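PDB 4ZXO: glycosyl hydrolase family 26 from Bacteroides ovatus, which probably hydrolyses internal beta-1,4-mannosidic linkages of galactomannan, acting as a beta-mannanase in the breakdown of this plant polysaccharide. Local coordinates for residues Ser124-Gly129 with Ser181-Thr186; Arg162-His167 with Arg189-Arg194; Glu221-Pro224 with Ile228-Val231; Ile27-His32 with Leu280-Thr285. One frame throughout, in Å; residues are numbered along the deposited sequence.

From the N terminus, the strand 27-32 comes first and finds its partner last: contact 4 joins it to the helix that starts at Trp-281, closing a loop in which the other three contacts are nested. Inside it, contacts 1 and 2 cross, their segments alternating along the chain, and both end on helix 181-197, which contact 1 ties to the turn after helix 121-125 and contact 2 to the loop after strand 159-162. Contact 3 follows in series, a short closure ahead of strand 231-235. Contacts 1, 2 and 3 touch one another, whereas contact 4 lies about 37 Å, centre to centre, from contact 1, across the TIM barrel.

Contact 1 of 4, residues Ser124-Gly129 with Ser181-Thr186; sequences SVMQGG and SEQYKT. With PO4 (phosphate ion), chain C.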
# COMPACT_ATOMS: atom_id res chain seq x y z
N SER A 124 -16.86 -12.48 -15.13
CA SER A 124 -18.24 -12.26 -14.67
C SER A 124 -18.51 -10.81 -14.20
O SER A 124 -19.68 -10.40 -14.05
CB SER A 124 -18.59 -13.22 -13.53
OG SER A 124 -18.20 -12.73 -12.26
N VAL A 125 -17.46 -10.02 -13.97
CA VAL A 125 -17.72 -8.63 -13.60
C VAL A 125 -17.47 -7.64 -14.73
O VAL A 125 -17.59 -6.43 -14.53
CB VAL A 125 -16.89 -8.15 -12.35
CG1 VAL A 125 -17.20 -9.01 -11.15
CG2 VAL A 125 -15.36 -8.03 -12.68
N MET A 126 -17.10 -8.14 -15.89
CA MET A 126 -17.03 -7.30 -17.10
C MET A 126 -18.42 -6.84 -17.50
O MET A 126 -19.41 -7.47 -17.12
CB MET A 126 -16.38 -8.06 -18.25
CG MET A 126 -14.99 -8.62 -17.93
SD MET A 126 -13.66 -7.38 -17.82
CE MET A 126 -13.69 -6.99 -16.02
N GLN A 127 -18.49 -5.81 -18.33
CA GLN A 127 -19.76 -5.35 -18.87
C GLN A 127 -20.53 -6.53 -19.45
O GLN A 127 -19.96 -7.34 -20.18
CB GLN A 127 -19.52 -4.27 -19.94
CG GLN A 127 -20.77 -3.86 -20.70
CD GLN A 127 -21.70 -3.00 -19.89
OE1 GLN A 127 -21.26 -2.10 -19.16
NE2 GLN A 127 -23.01 -3.22 -20.06
N GLY A 128 -21.81 -6.65 -19.13
CA GLY A 128 -22.55 -7.79 -19.62
C GLY A 128 -22.48 -9.04 -18.74
O GLY A 128 -23.25 -9.98 -18.92
N GLY A 129 -21.59 -9.05 -17.76
CA GLY A 129 -21.45 -10.23 -16.91
C GLY A 129 -22.44 -10.18 -15.79
O GLY A 129 -22.92 -9.10 -15.42
N SER A 181 -5.04 -10.21 -19.76
CA SER A 181 -4.46 -8.89 -19.56
C SER A 181 -5.51 -7.79 -19.77
O SER A 181 -5.55 -6.83 -19.01
CB SER A 181 -3.28 -8.69 -20.50
OG SER A 181 -2.74 -7.41 -20.35
N GLU A 182 -6.35 -7.92 -20.78
CA GLU A 182 -7.36 -6.92 -21.06
C GLU A 182 -8.45 -6.91 -20.02
O GLU A 182 -8.93 -5.83 -19.65
CB GLU A 182 -7.96 -7.13 -22.46
CG GLU A 182 -6.99 -6.60 -23.53
CD GLU A 182 -6.44 -5.14 -23.26
OE1 GLU A 182 -7.23 -4.19 -23.00
OE2 GLU A 182 -5.18 -4.97 -23.31
N GLN A 183 -8.86 -8.10 -19.57
CA GLN A 183 -9.83 -8.16 -18.49
C GLN A 183 -9.30 -7.47 -17.22
O GLN A 183 -10.01 -6.70 -16.54
CB GLN A 183 -10.18 -9.61 -18.18
CG GLN A 183 -11.12 -10.21 -19.25
CD GLN A 183 -11.30 -11.71 -19.09
OE1 GLN A 183 -10.42 -12.43 -18.57
NE2 GLN A 183 -12.44 -12.19 -19.51
N TYR A 184 -8.05 -7.78 -16.87
CA TYR A 184 -7.44 -7.17 -15.69
C TYR A 184 -7.39 -5.62 -15.83
O TYR A 184 -7.69 -4.87 -14.87
CB TYR A 184 -6.03 -7.74 -15.47
CG TYR A 184 -5.36 -7.12 -14.27
CD1 TYR A 184 -5.62 -7.56 -12.95
CD2 TYR A 184 -4.47 -6.05 -14.46
CE1 TYR A 184 -5.00 -6.93 -11.84
CE2 TYR A 184 -3.87 -5.44 -13.36
CZ TYR A 184 -4.13 -5.91 -12.07
OH TYR A 184 -3.52 -5.25 -11.04
N LYS A 185 -6.96 -5.14 -17.01
CA LYS A 185 -6.92 -3.69 -17.20
C LYS A 185 -8.31 -3.11 -17.08
O LYS A 185 -8.45 -2.00 -16.61
CB LYS A 185 -6.33 -3.30 -18.57
CG LYS A 185 -4.84 -3.64 -18.69
CD LYS A 185 -4.32 -3.38 -20.08
CE LYS A 185 -2.95 -3.94 -20.20
NZ LYS A 185 -2.48 -3.78 -21.66
N THR A 186 -9.34 -3.86 -17.50
CA THR A 186 -10.72 -3.37 -17.36
C THR A 186 -11.13 -3.23 -15.89
O THR A 186 -11.86 -2.29 -15.56
CB THR A 186 -11.70 -4.29 -18.09
OG1 THR A 186 -11.30 -4.34 -19.46
CG2 THR A 186 -13.14 -3.76 -18.01
P PO4 C . -12.73 -16.40 -19.23
O1 PO4 C . -11.35 -16.84 -19.57
O2 PO4 C . -12.98 -15.06 -19.84
O3 PO4 C . -13.74 -17.40 -19.88
O4 PO4 C . -12.81 -16.44 -17.73
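Met-126 reaches with its thioether end onto the helix that begins at Ser-181, and its last two atoms do the packing. Met-126 SD lies 3.7 Å from CG2 of Thr-186, while CE comes equally near the backbone O of Gln-183. The side chain gets there by bending: CG stands beside the backbone N (chi1 -55°), and bends at chi2 and chi3 bring the methyl against both Gln-183 O and Thr-186 CG2. CB and CG of Gln-183 touch Met-126 SD more loosely, CG at 4.1 Å. In the TIM barrel of this family 26 enzyme the contact joins the turn that follows helix 121-125 to the first turns of helix 181-197, at the protein surface. A type II turn from Met-126 to Gly-129, closed by Gly-129 N to Met-126 O at 2.8 Å, carries the chain off through Gln-127. Thr-186 OG1 bonds back to Glu-182 O at 2.8 Å, on the other face of that carbonyl from Thr-186 N, and this helps hold CG2 against the sulfur. A glycine in place of Thr-186 would probably leave the sulfur without its closest side-chain partner and Glu-182 O with one donor fewer. On the looser side, the extended Gln-183 offers NE2 to O2 of a phosphate ion, probably from the crystallisation liquor, at 2.9 Å and a fairly straight 163°.

Contact 2 of 4, residues Arg162-His167 with Arg189-Arg194; sequences RPWHEH and RMTNDR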
# COMPACT_ATOMS: atom_id res chain seq x y z
N ARG A 162 -4.47 1.12 -3.38
CA ARG A 162 -3.66 0.09 -4.05
C ARG A 162 -4.47 -1.18 -4.21
O ARG A 162 -4.16 -2.20 -3.57
CB ARG A 162 -2.39 -0.16 -3.18
CG ARG A 162 -1.36 -1.02 -3.82
CD ARG A 162 -0.12 -1.08 -2.94
NE ARG A 162 -0.38 -1.69 -1.64
CZ ARG A 162 -0.16 -3.00 -1.38
NH1 ARG A 162 0.20 -3.85 -2.35
NH2 ARG A 162 -0.40 -3.48 -0.15
N PRO A 163 -5.50 -1.16 -5.05
CA PRO A 163 -6.34 -2.34 -5.23
C PRO A 163 -5.66 -3.32 -6.22
O PRO A 163 -4.70 -2.94 -6.88
CB PRO A 163 -7.63 -1.76 -5.84
CG PRO A 163 -7.08 -0.62 -6.71
CD PRO A 163 -6.03 0.00 -5.80
N TRP A 164 -6.19 -4.53 -6.33
CA TRP A 164 -5.80 -5.44 -7.43
C TRP A 164 -4.30 -5.73 -7.41
O TRP A 164 -3.63 -5.82 -8.45
CB TRP A 164 -6.18 -4.86 -8.81
CG TRP A 164 -7.59 -4.30 -8.87
CD1 TRP A 164 -7.96 -3.02 -9.23
CD2 TRP A 164 -8.81 -4.97 -8.48
NE1 TRP A 164 -9.32 -2.86 -9.11
CE2 TRP A 164 -9.87 -4.02 -8.64
CE3 TRP A 164 -9.11 -6.26 -7.97
CZ2 TRP A 164 -11.20 -4.35 -8.38
CZ3 TRP A 164 -10.44 -6.57 -7.71
CH2 TRP A 164 -11.45 -5.61 -7.89
N HIS A 165 -3.77 -5.87 -6.21
CA HIS A 165 -2.32 -6.03 -6.05
C HIS A 165 -1.83 -7.47 -6.36
O HIS A 165 -2.60 -8.42 -6.42
CB HIS A 165 -1.93 -5.57 -4.63
CG HIS A 165 -2.44 -6.44 -3.52
ND1 HIS A 165 -3.79 -6.65 -3.29
CD2 HIS A 165 -1.78 -7.05 -2.51
CE1 HIS A 165 -3.92 -7.42 -2.22
NE2 HIS A 165 -2.71 -7.66 -1.72
N GLU A 166 -0.53 -7.59 -6.54
CA GLU A 166 0.11 -8.91 -6.66
C GLU A 166 -0.51 -9.64 -7.81
O GLU A 166 -0.71 -10.88 -7.79
CB GLU A 166 0.04 -9.71 -5.34
CG GLU A 166 0.95 -9.04 -4.32
CD GLU A 166 0.88 -9.54 -2.92
OE1 GLU A 166 0.34 -10.62 -2.70
OE2 GLU A 166 1.43 -8.84 -2.01
N HIS A 167 -0.74 -8.90 -8.91
CA HIS A 167 -1.53 -9.49 -9.99
C HIS A 167 -0.74 -10.39 -10.92
O HIS A 167 -1.34 -11.05 -11.80
CB HIS A 167 -2.19 -8.38 -10.80
CG HIS A 167 -1.22 -7.59 -11.59
ND1 HIS A 167 -0.52 -6.51 -11.05
CD2 HIS A 167 -0.80 -7.73 -12.87
CE1 HIS A 167 0.28 -6.03 -11.98
NE2 HIS A 167 0.15 -6.76 -13.09
N ARG A 189 -9.89 0.10 -15.08
CA ARG A 189 -10.70 1.14 -15.66
C ARG A 189 -12.06 1.31 -14.98
O ARG A 189 -12.49 2.46 -14.73
CB ARG A 189 -10.88 0.87 -17.15
CG ARG A 189 -9.55 1.11 -17.90
CD ARG A 189 -9.78 1.38 -19.37
NE ARG A 189 -10.53 0.29 -19.96
CZ ARG A 189 -10.01 -0.83 -20.47
NH1 ARG A 189 -10.86 -1.74 -20.95
NH2 ARG A 189 -8.67 -1.02 -20.56
N MET A 190 -12.72 0.21 -14.65
CA MET A 190 -13.97 0.28 -13.85
C MET A 190 -13.76 0.96 -12.52
O MET A 190 -14.55 1.78 -12.08
CB MET A 190 -14.56 -1.11 -13.59
CG MET A 190 -15.13 -1.76 -14.79
SD MET A 190 -15.34 -3.56 -14.56
CE MET A 190 -16.40 -3.63 -13.12
N THR A 191 -12.67 0.60 -11.84
CA THR A 191 -12.39 1.23 -10.54
C THR A 191 -12.19 2.73 -10.69
O THR A 191 -12.79 3.53 -9.98
CB THR A 191 -11.15 0.59 -9.94
OG1 THR A 191 -11.33 -0.84 -9.83
CG2 THR A 191 -10.79 1.21 -8.55
N ASN A 192 -11.33 3.10 -11.64
CA ASN A 192 -11.06 4.53 -11.83
C ASN A 192 -12.32 5.25 -12.24
O ASN A 192 -12.60 6.35 -11.75
CB ASN A 192 -9.97 4.70 -12.86
CG ASN A 192 -9.63 6.13 -13.10
OD1 ASN A 192 -9.14 6.83 -12.21
ND2 ASN A 192 -9.84 6.59 -14.34
N ASP A 193 -13.13 4.64 -13.11
CA ASP A 193 -14.34 5.32 -13.56
C ASP A 193 -15.31 5.60 -12.42
O ASP A 193 -15.90 6.69 -12.32
CB ASP A 193 -15.05 4.49 -14.64
CG ASP A 193 -14.29 4.46 -15.96
OD1 ASP A 193 -13.34 5.27 -16.15
OD2 ASP A 193 -14.64 3.61 -16.82
N ARG A 194 -15.49 4.61 -11.56
CA ARG A 194 -16.45 4.81 -10.50
C ARG A 194 -15.90 5.82 -9.50
O ARG A 194 -16.65 6.70 -8.98
CB ARG A 194 -16.82 3.51 -9.77
CG ARG A 194 -17.49 2.47 -10.56
CD ARG A 194 -18.70 3.00 -11.30
NE ARG A 194 -19.81 3.26 -10.41
CZ ARG A 194 -20.95 3.81 -10.85
NH1 ARG A 194 -21.11 4.12 -12.14
NH2 ARG A 194 -21.94 4.07 -10.00
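Thr-191 OG1 is held from two directions: the indole NE1 of Trp-164 donates to it at 2.9 Å, and the hydroxyl also bonds to the backbone O of Leu-187, one turn earlier in the same helix. The indole bond is fairly straight, with an N-H...O angle of 160°, and the oxygen lies only 5° out of the ring plane, so it meets the nitrogen edge of the indole and neither face. CB of Thr-191 is at that same edge, 4.0 Å from Trp-164 NE1. In Thr-191 the hydroxyl is anti to the carbonyl carbon (chi1 -57°), beside its own backbone N, a placing that serves both bonds. The loop 162-167 leaves strand 159-162 of the TIM barrel, and Trp-164 fastens it to the inner side of helix 181-197, the helix that follows this strand in the alternating order of the fold. One face of the indole is packed by Pro-163 CB, 3.6 Å above the plane and toward the rim. The ring also touches Leu-187 and, on helix 132-147, Met-135. The backbone O of Trp-164 bonds to Tyr-184 OH, a second link to the same helix, and further along the loop His-167 stacks on the ring of Tyr-184.

Contact 3 of 4, residues Glu221-Pro224 with Ile228-Val231; sequences ERYP and IIDV
Ile-228 opens the second segment by sending CD1 up to Pro-224, where it meets the backbone O at 3.7 Å and CB at 4.1 Å. Its side chain is extended to that methyl, with CG1 beside the backbone N. Ile-229 comes next and makes the larger share of this segment's contact. CG1 touches two partners, 3.6 Å from Tyr-223 CE1 and as near to Pro-224 CG; CD1, turned back at chi2 (-59°), reaches the same proline carbon at 3.9 Å. The tyrosine ring lies obliquely against this branch, and Ile-229 CB is 3.6 Å from Tyr-223 CE1 and 3.7 Å from Tyr-223 OH. That hydroxyl has its polar partner in Asp-226, within the short link between the segments. An alanine in place of Tyr-223 would probably leave a gap beside Ile-229 CB and CG1 and Asp-226 without its hydroxyl mate. After Asp-230, whose carboxylate bonds to the backbone N of Leu-205, the chain enters strand 231-235 at Val-231. The contact thus folds the approach to this barrel strand back on itself: Tyr-223, Pro-224 and Ile-229 also pack on Tyr-207 of the adjoining parallel strand 203-207, while Pro-224 rests on Trp-188 and Ile-228 on Arg-189, both of helix 181-197.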
# COMPACT_ATOMS: atom_id res chain seq x y z
N GLU A 221 3.07 -5.62 -18.46
CA GLU A 221 2.18 -6.33 -19.39
C GLU A 221 0.70 -6.07 -19.06
O GLU A 221 -0.13 -5.97 -19.96
CB GLU A 221 2.45 -7.84 -19.31
CG GLU A 221 1.69 -8.64 -20.36
CD GLU A 221 0.95 -9.87 -19.88
OE1 GLU A 221 0.66 -10.12 -18.67
OE2 GLU A 221 0.65 -10.65 -20.78
N ARG A 222 0.38 -5.97 -17.77
CA ARG A 222 -1.02 -5.74 -17.37
C ARG A 222 -1.27 -4.33 -16.81
O ARG A 222 -2.23 -4.09 -16.01
CB ARG A 222 -1.43 -6.81 -16.34
CG ARG A 222 -1.48 -8.17 -16.98
CD ARG A 222 -2.06 -9.28 -16.12
NE ARG A 222 -2.16 -10.44 -17.02
CZ ARG A 222 -3.09 -11.39 -16.92
NH1 ARG A 222 -4.00 -11.35 -15.93
NH2 ARG A 222 -3.12 -12.37 -17.84
N TYR A 223 -0.41 -3.41 -17.20
CA TYR A 223 -0.49 -2.03 -16.73
C TYR A 223 -1.63 -1.29 -17.43
O TYR A 223 -1.66 -1.25 -18.68
CB TYR A 223 0.84 -1.34 -17.04
CG TYR A 223 0.99 0.08 -16.59
CD1 TYR A 223 1.11 0.42 -15.26
CD2 TYR A 223 1.12 1.09 -17.52
CE1 TYR A 223 1.25 1.71 -14.87
CE2 TYR A 223 1.32 2.42 -17.14
CZ TYR A 223 1.39 2.71 -15.81
OH TYR A 223 1.60 4.04 -15.47
N PRO A 224 -2.55 -0.68 -16.64
CA PRO A 224 -3.74 -0.08 -17.25
C PRO A 224 -3.49 1.33 -17.81
O PRO A 224 -4.38 1.90 -18.42
CB PRO A 224 -4.74 -0.05 -16.09
CG PRO A 224 -3.82 0.16 -14.84
CD PRO A 224 -2.62 -0.73 -15.15
N ILE A 228 -4.16 6.37 -15.45
CA ILE A 228 -4.85 5.75 -14.32
C ILE A 228 -3.91 5.63 -13.12
O ILE A 228 -4.28 5.96 -11.99
CB ILE A 228 -5.40 4.34 -14.73
CG1 ILE A 228 -6.56 4.55 -15.72
CG2 ILE A 228 -5.87 3.56 -13.52
CD1 ILE A 228 -7.05 3.28 -16.34
N ILE A 229 -2.68 5.16 -13.37
CA ILE A 229 -1.76 4.83 -12.28
C ILE A 229 -0.93 6.05 -11.93
O ILE A 229 -0.45 6.77 -12.81
CB ILE A 229 -0.83 3.66 -12.66
CG1 ILE A 229 -1.67 2.37 -12.92
CG2 ILE A 229 0.21 3.42 -11.54
CD1 ILE A 229 -2.53 1.91 -11.66
N ASP A 230 -0.76 6.29 -10.64
CA ASP A 230 0.10 7.38 -10.13
C ASP A 230 1.41 6.90 -9.50
O ASP A 230 2.38 7.65 -9.49
CB ASP A 230 -0.67 8.19 -9.09
CG ASP A 230 -1.91 8.75 -9.66
OD1 ASP A 230 -1.80 9.56 -10.59
OD2 ASP A 230 -3.01 8.38 -9.24
N VAL A 231 1.42 5.68 -8.94
CA VAL A 231 2.60 5.19 -8.21
C VAL A 231 2.92 3.79 -8.69
O VAL A 231 2.01 2.94 -8.73
CB VAL A 231 2.34 5.14 -6.69
CG1 VAL A 231 3.56 4.51 -5.94
CG2 VAL A 231 1.95 6.55 -6.17

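Contact 4 of 4, residues Ile27-His32 with Leu280-Thr285; sequences ILFGHH and LWWTGT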
# COMPACT_ATOMS: atom_id res chain seq x y z
N ILE A 27 13.15 8.25 2.00
CA ILE A 27 12.18 7.16 1.87
C ILE A 27 11.28 7.13 3.09
O ILE A 27 11.77 6.87 4.19
CB ILE A 27 12.87 5.79 1.75
CG1 ILE A 27 13.94 5.75 0.65
CG2 ILE A 27 11.82 4.71 1.46
CD1 ILE A 27 14.77 4.48 0.62
N LEU A 28 9.98 7.39 2.94
CA LEU A 28 9.08 7.25 4.10
C LEU A 28 8.99 5.84 4.55
O LEU A 28 8.85 4.96 3.73
CB LEU A 28 7.67 7.75 3.73
CG LEU A 28 7.57 9.26 3.41
CD1 LEU A 28 6.31 9.53 2.51
CD2 LEU A 28 7.53 10.07 4.69
N PHE A 29 9.05 5.62 5.87
CA PHE A 29 8.87 4.28 6.38
C PHE A 29 7.42 4.01 6.74
O PHE A 29 6.79 4.86 7.39
CB PHE A 29 9.72 4.05 7.62
CG PHE A 29 9.65 2.62 8.11
CD1 PHE A 29 10.32 1.60 7.42
CD2 PHE A 29 8.84 2.27 9.17
CE1 PHE A 29 10.22 0.24 7.84
CE2 PHE A 29 8.74 0.93 9.58
CZ PHE A 29 9.43 -0.08 8.93
N GLY A 30 6.93 2.81 6.38
CA GLY A 30 5.55 2.45 6.54
C GLY A 30 5.30 1.16 7.30
O GLY A 30 6.13 0.24 7.28
N HIS A 31 4.12 1.06 7.91
CA HIS A 31 3.70 -0.16 8.55
C HIS A 31 2.18 -0.32 8.41
O HIS A 31 1.41 0.62 8.71
CB HIS A 31 4.10 -0.10 10.02
CG HIS A 31 3.80 -1.37 10.80
ND1 HIS A 31 3.36 -1.34 12.11
CD2 HIS A 31 3.90 -2.67 10.46
CE1 HIS A 31 3.19 -2.58 12.55
NE2 HIS A 31 3.49 -3.41 11.55
N HIS A 32 1.74 -1.50 8.01
CA HIS A 32 0.33 -1.82 7.92
C HIS A 32 -0.31 -2.00 9.31
O HIS A 32 0.27 -2.60 10.23
CB HIS A 32 0.13 -3.12 7.08
CG HIS A 32 -1.29 -3.35 6.66
ND1 HIS A 32 -1.87 -2.71 5.57
CD2 HIS A 32 -2.25 -4.15 7.20
CE1 HIS A 32 -3.14 -3.11 5.46
NE2 HIS A 32 -3.38 -4.00 6.43
N LEU A 280 19.80 -8.27 12.80
CA LEU A 280 20.40 -7.16 12.03
C LEU A 280 19.70 -6.98 10.70
O LEU A 280 20.31 -6.48 9.76
CB LEU A 280 21.88 -7.40 11.78
CG LEU A 280 22.76 -7.49 13.04
CD1 LEU A 280 24.18 -7.80 12.67
CD2 LEU A 280 22.69 -6.18 13.79
N TRP A 281 18.43 -7.36 10.62
CA TRP A 281 17.77 -7.34 9.29
C TRP A 281 17.68 -5.96 8.70
O TRP A 281 17.90 -5.77 7.50
CB TRP A 281 16.36 -7.93 9.34
CG TRP A 281 15.78 -8.15 7.97
CD1 TRP A 281 16.17 -9.11 7.08
CD2 TRP A 281 14.74 -7.42 7.35
NE1 TRP A 281 15.44 -9.02 5.94
CE2 TRP A 281 14.55 -7.98 6.07
CE3 TRP A 281 13.96 -6.32 7.74
CZ2 TRP A 281 13.60 -7.49 5.16
CZ3 TRP A 281 12.97 -5.83 6.82
CH2 TRP A 281 12.80 -6.45 5.55
N TRP A 282 17.36 -4.98 9.54
CA TRP A 282 17.05 -3.62 9.06
C TRP A 282 18.27 -2.93 8.44
O TRP A 282 18.19 -2.41 7.32
CB TRP A 282 16.49 -2.78 10.22
CG TRP A 282 15.28 -3.42 10.80
CD1 TRP A 282 15.23 -4.21 11.92
CD2 TRP A 282 13.98 -3.44 10.23
NE1 TRP A 282 13.95 -4.72 12.09
CE2 TRP A 282 13.15 -4.22 11.09
CE3 TRP A 282 13.41 -2.82 9.12
CZ2 TRP A 282 11.81 -4.46 10.82
CZ3 TRP A 282 12.06 -3.03 8.87
CH2 TRP A 282 11.28 -3.86 9.72
N THR A 283 19.40 -2.90 9.17
CA THR A 283 20.59 -2.27 8.62
C THR A 283 21.44 -3.20 7.82
O THR A 283 22.25 -2.76 7.00
CB THR A 283 21.52 -1.64 9.70
OG1 THR A 283 22.02 -2.67 10.59
CG2 THR A 283 20.73 -0.61 10.50
N GLY A 284 21.28 -4.49 8.05
CA GLY A 284 22.17 -5.42 7.40
C GLY A 284 21.65 -6.01 6.11
O GLY A 284 22.41 -6.51 5.31
N THR A 285 20.34 -6.00 5.94
CA THR A 285 19.72 -6.53 4.70
C THR A 285 18.86 -5.48 4.00
O THR A 285 19.11 -5.16 2.84
CB THR A 285 18.88 -7.76 5.02
OG1 THR A 285 19.74 -8.76 5.57
CG2 THR A 285 18.26 -8.36 3.77
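With its CG anti to the backbone N (chi1 -175°), Phe-29 extends its ring outward from strand 27-32, while Trp-282, its CG set beside the backbone N (chi1 -57°), directs its indole inward from the helix that starts at Trp-281. The two side chains cross at about a right angle and meet at a single corner. CZ3 of Trp-282, on the six-membered ring, lies 3.9 Å from CE1 of Phe-29 and 4.0 Å from CZ of the same phenylalanine. The ring planes are inclined at 75° with centroids 6.0 Å apart, an oblique meeting in which a narrow patch of carbon is shared. No hydrogen bond links the segments, and the nearest CA atoms across the contact, those of Phe-29 and Trp-282, are 11.7 Å apart, a gap bridged by the two aromatic side chains. The indole is fixed from other sides as well. Trp-281, the preceding residue, lays CE3 over the centre of one face at 3.7 Å, and NE1 of Trp-282 bonds to Ser-320 OG, pinning the polar edge. Phe-324, on helix 321-328, meets both Phe-29 and Trp-282 edge-to-face, so a cluster of aromatic rings is built where strand and helices come together. Phe-29 packs further on Val-300 of strand 295-300, which runs parallel beside its own. Such apolar packing between an inner parallel strand and the helices around it is characteristic of the TIM barrel, here joining its first strand to helix 281-290 late in the chain.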